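PDB 6JIX: taurine:2-oxoglutarate aminotransferase from Bifidobacterium kashiwanohense PV20-2, which probably transfers the amino group of taurine to 2-oxoglutarate, giving glutamate, with pyridoxal 5'-phosphate as its cofactor. Local coordinates for residues A256-T261 against N329-H334. Sequence-based numbering, arbitrary orientation.
Sequences AGFGRT and NYYLEH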
ATOM      1  N   ALA A 256      -8.214  -8.216 -13.346  1.00 21.20           N
ATOM      2  CA  ALA A 256      -9.330  -8.664 -14.167  1.00 24.50           C
ATOM      3  C   ALA A 256     -10.676  -8.141 -13.684  1.00 26.92           C
ATOM      4  O   ALA A 256     -11.698  -8.452 -14.307  1.00 26.57           O
ATOM      5  CB  ALA A 256      -9.361 -10.194 -14.229  1.00 19.26           C
ATOM      6  N   GLY A 257     -10.699  -7.336 -12.616  1.00 21.71           N
ATOM      7  CA  GLY A 257     -11.951  -6.831 -12.092  1.00 23.50           C
ATOM      8  C   GLY A 257     -12.454  -5.580 -12.813  1.00 25.68           C
ATOM      9  O   GLY A 257     -11.783  -4.975 -13.644  1.00 26.83           O
ATOM     10  N   PHE A 258     -13.706  -5.242 -12.517  1.00 23.08           N
ATOM     11  CA  PHE A 258     -14.343  -4.001 -12.952  1.00 20.51           C
ATOM     12  C   PHE A 258     -14.451  -3.903 -14.479  1.00 23.40           C
ATOM     13  O   PHE A 258     -13.950  -2.979 -15.122  1.00 26.53           O
ATOM     14  CB  PHE A 258     -13.621  -2.810 -12.315  1.00 22.75           C
ATOM     15  CG  PHE A 258     -13.744  -2.814 -10.817  1.00 21.94           C
ATOM     16  CD1 PHE A 258     -14.940  -2.490 -10.214  1.00 15.38           C
ATOM     17  CD2 PHE A 258     -12.697  -3.252 -10.016  1.00 23.64           C
ATOM     18  CE1 PHE A 258     -15.074  -2.549  -8.835  1.00 22.37           C
ATOM     19  CE2 PHE A 258     -12.825  -3.312  -8.633  1.00 20.19           C
ATOM     20  CZ  PHE A 258     -14.009  -2.962  -8.042  1.00 20.76           C
ATOM     21  N   GLY A 259     -15.155  -4.886 -15.053  1.00 25.51           N
ATOM     22  CA  GLY A 259     -15.549  -4.848 -16.443  1.00 27.19           C
ATOM     23  C   GLY A 259     -14.513  -5.337 -17.422  1.00 27.05           C
ATOM     24  O   GLY A 259     -14.829  -5.475 -18.615  1.00 24.87           O
ATOM     25  N   ARG A 260     -13.281  -5.571 -16.965  1.00 26.50           N
ATOM     26  CA  ARG A 260     -12.192  -5.961 -17.853  1.00 24.74           C
ATOM     27  C   ARG A 260     -12.590  -7.105 -18.792  1.00 28.75           C
ATOM     28  O   ARG A 260     -12.242  -7.094 -19.984  1.00 27.45           O
ATOM     29  CB  ARG A 260     -10.977  -6.344 -17.007  1.00 27.08           C
ATOM     30  CG  ARG A 260      -9.742  -6.625 -17.827  1.00 28.41           C
ATOM     31  CD  ARG A 260      -9.703  -5.693 -19.016  1.00 28.70           C
ATOM     32  NE  ARG A 260      -9.436  -4.338 -18.584  1.00 27.43           N
ATOM     33  CZ  ARG A 260      -9.078  -3.371 -19.412  1.00 29.89           C
ATOM     34  NH1 ARG A 260      -8.960  -3.645 -20.702  1.00 26.87           N
ATOM     35  NH2 ARG A 260      -8.833  -2.149 -18.947  1.00 24.86           N
ATOM     36  N   THR A 261     -13.331  -8.093 -18.280  1.00 26.45           N
ATOM     37  CA  THR A 261     -13.654  -9.315 -19.012  1.00 27.03           C
ATOM     38  C   THR A 261     -15.076  -9.341 -19.553  1.00 29.87           C
ATOM     39  O   THR A 261     -15.494 -10.368 -20.101  1.00 31.01           O
ATOM     40  CB  THR A 261     -13.447 -10.541 -18.114  1.00 28.52           C
ATOM     41  OG1 THR A 261     -14.492 -10.599 -17.120  1.00 23.59           O
ATOM     42  CG2 THR A 261     -12.039 -10.501 -17.445  1.00 25.98           C
ATOM     43  N   ASN A 329     -20.470   3.553  -9.950  1.00 24.72           N
ATOM     44  CA  ASN A 329     -21.743   4.059 -10.470  1.00 24.78           C
ATOM     45  C   ASN A 329     -21.686   4.238 -11.981  1.00 23.78           C
ATOM     46  O   ASN A 329     -22.660   3.953 -12.680  1.00 24.08           O
ATOM     47  CB  ASN A 329     -22.115   5.386  -9.803  1.00 26.83           C
ATOM     48  CG  ASN A 329     -22.918   5.201  -8.515  1.00 34.60           C
ATOM     49  OD1 ASN A 329     -23.595   4.184  -8.326  1.00 36.42           O
ATOM     50  ND2 ASN A 329     -22.834   6.189  -7.615  1.00 32.18           N
ATOM     51  N   TYR A 330     -20.544   4.678 -12.507  1.00 23.28           N
ATOM     52  CA  TYR A 330     -20.393   4.773 -13.951  1.00 23.44           C
ATOM     53  C   TYR A 330     -20.479   3.401 -14.619  1.00 26.33           C
ATOM     54  O   TYR A 330     -21.202   3.227 -15.612  1.00 26.68           O
ATOM     55  CB  TYR A 330     -19.072   5.445 -14.304  1.00 23.05           C
ATOM     56  CG  TYR A 330     -19.019   5.842 -15.762  1.00 28.45           C
ATOM     57  CD1 TYR A 330     -18.703   4.916 -16.752  1.00 27.20           C
ATOM     58  CD2 TYR A 330     -19.312   7.141 -16.149  1.00 24.88           C
ATOM     59  CE1 TYR A 330     -18.661   5.295 -18.088  1.00 31.97           C
ATOM     60  CE2 TYR A 330     -19.266   7.523 -17.458  1.00 25.93           C
ATOM     61  CZ  TYR A 330     -18.951   6.612 -18.433  1.00 30.20           C
ATOM     62  OH  TYR A 330     -18.926   7.042 -19.752  1.00 30.75           O
ATOM     63  N   TYR A 331     -19.720   2.418 -14.114  1.00 24.83           N
ATOM     64  CA  TYR A 331     -19.755   1.088 -14.720  1.00 27.72           C
ATOM     65  C   TYR A 331     -21.194   0.643 -14.876  1.00 26.02           C
ATOM     66  O   TYR A 331     -21.599   0.161 -15.939  1.00 24.39           O
ATOM     67  CB  TYR A 331     -18.985   0.052 -13.881  1.00 25.07           C
ATOM     68  CG  TYR A 331     -17.478   0.187 -13.854  1.00 25.89           C
ATOM     69  CD1 TYR A 331     -16.744   0.276 -15.030  1.00 21.08           C
ATOM     70  CD2 TYR A 331     -16.789   0.219 -12.638  1.00 22.92           C
ATOM     71  CE1 TYR A 331     -15.378   0.399 -14.995  1.00 22.21           C
ATOM     72  CE2 TYR A 331     -15.426   0.342 -12.593  1.00 19.97           C
ATOM     73  CZ  TYR A 331     -14.720   0.430 -13.770  1.00 24.61           C
ATOM     74  OH  TYR A 331     -13.343   0.549 -13.728  1.00 26.57           O
ATOM     75  N   LEU A 332     -21.982   0.830 -13.816  1.00 21.59           N
ATOM     76  CA  LEU A 332     -23.356   0.352 -13.803  1.00 22.95           C
ATOM     77  C   LEU A 332     -24.247   1.216 -14.690  1.00 33.93           C
ATOM     78  O   LEU A 332     -24.881   0.712 -15.629  1.00 31.32           O
ATOM     79  CB  LEU A 332     -23.875   0.318 -12.365  1.00 20.79           C
ATOM     80  CG  LEU A 332     -23.131  -0.609 -11.389  1.00 29.70           C
ATOM     81  CD1 LEU A 332     -23.738  -0.574  -9.982  1.00 21.50           C
ATOM     82  CD2 LEU A 332     -23.090  -2.040 -11.928  1.00 26.39           C
ATOM     83  N   GLU A 333     -24.286   2.532 -14.421  1.00 31.41           N
ATOM     84  CA  GLU A 333     -25.237   3.402 -15.109  1.00 30.32           C
ATOM     85  C   GLU A 333     -25.018   3.406 -16.618  1.00 34.30           C
ATOM     86  O   GLU A 333     -25.992   3.474 -17.378  1.00 36.75           O
ATOM     87  CB  GLU A 333     -25.146   4.826 -14.556  1.00 28.60           C
ATOM     88  CG  GLU A 333     -25.906   5.015 -13.249  1.00 32.47           C
ATOM     89  CD  GLU A 333     -25.388   6.174 -12.397  1.00 42.59           C
ATOM     90  OE1 GLU A 333     -25.021   7.241 -12.952  1.00 47.39           O
ATOM     91  OE2 GLU A 333     -25.363   6.018 -11.156  1.00 46.53           O
ATOM     92  N   HIS A 334     -23.766   3.290 -17.073  1.00 35.33           N
ATOM     93  CA  HIS A 334     -23.441   3.339 -18.496  1.00 30.36           C
ATOM     94  C   HIS A 334     -23.274   1.958 -19.093  1.00 29.95           C
ATOM     95  O   HIS A 334     -22.693   1.827 -20.176  1.00 24.88           O
ATOM     96  CB  HIS A 334     -22.178   4.163 -18.736  1.00 27.51           C
ATOM     97  CG  HIS A 334     -22.390   5.633 -18.583  1.00 28.97           C
ATOM     98  ND1 HIS A 334     -22.280   6.513 -19.637  1.00 32.87           N
ATOM     99  CD2 HIS A 334     -22.723   6.377 -17.502  1.00 31.00           C
ATOM    100  CE1 HIS A 334     -22.522   7.740 -19.210  1.00 36.94           C
ATOM    101  NE2 HIS A 334     -22.795   7.686 -17.918  1.00 36.66           N
TER
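Phe258 and Tyr331 are the two residues that meet where the loop after strand 248-252 faces helix 318-333, in the fold-type I (aspartate aminotransferase-like) fold of class-III PLP enzymes. The contact lies in the protein interior, the Phe258 side chain about 7 Å from that of the PLP-binding Lys281. Its dense part is small: CB of Phe258 sits 3.6 Å from CE2 of Tyr331, and CD1 of Phe258 lies 3.7 Å from the same CE2. Tyr331 holds CG anti to its carbonyl carbon (chi1 -70°), which carries the ring from the helix to the loop, one flat face against the backbone carbonyl carbon of Phe258. The rings themselves are slid apart, with planes at 24° but centroids separated by 5.9 Å, so they barely overlap. The two side chains cross at about a right angle. An apolar phenylalanine suits this buried site, its ring also packing edge-to-face with Phe265 and against Leu98 and Val283. Gly259 follows with a positive phi (84°), a conformation easy for glycine. Beyond this packing the helix end opens to solvent: Leu332 and Glu333, and His334 just after the helix, are exposed and do not touch the loop. Tyrosine suits its place because its ring packs on Phe258 while its hydroxyl hydrogen-bonds to the backbone O of Gly282, next to Lys281. An alanine in place of Tyr331 would probably leave the Gly282 carbonyl without this donor and the Phe258 backbone without this ring packed over it. Within the contact, OH of Tyr331 lies 3.7 Å from CB of Phe258.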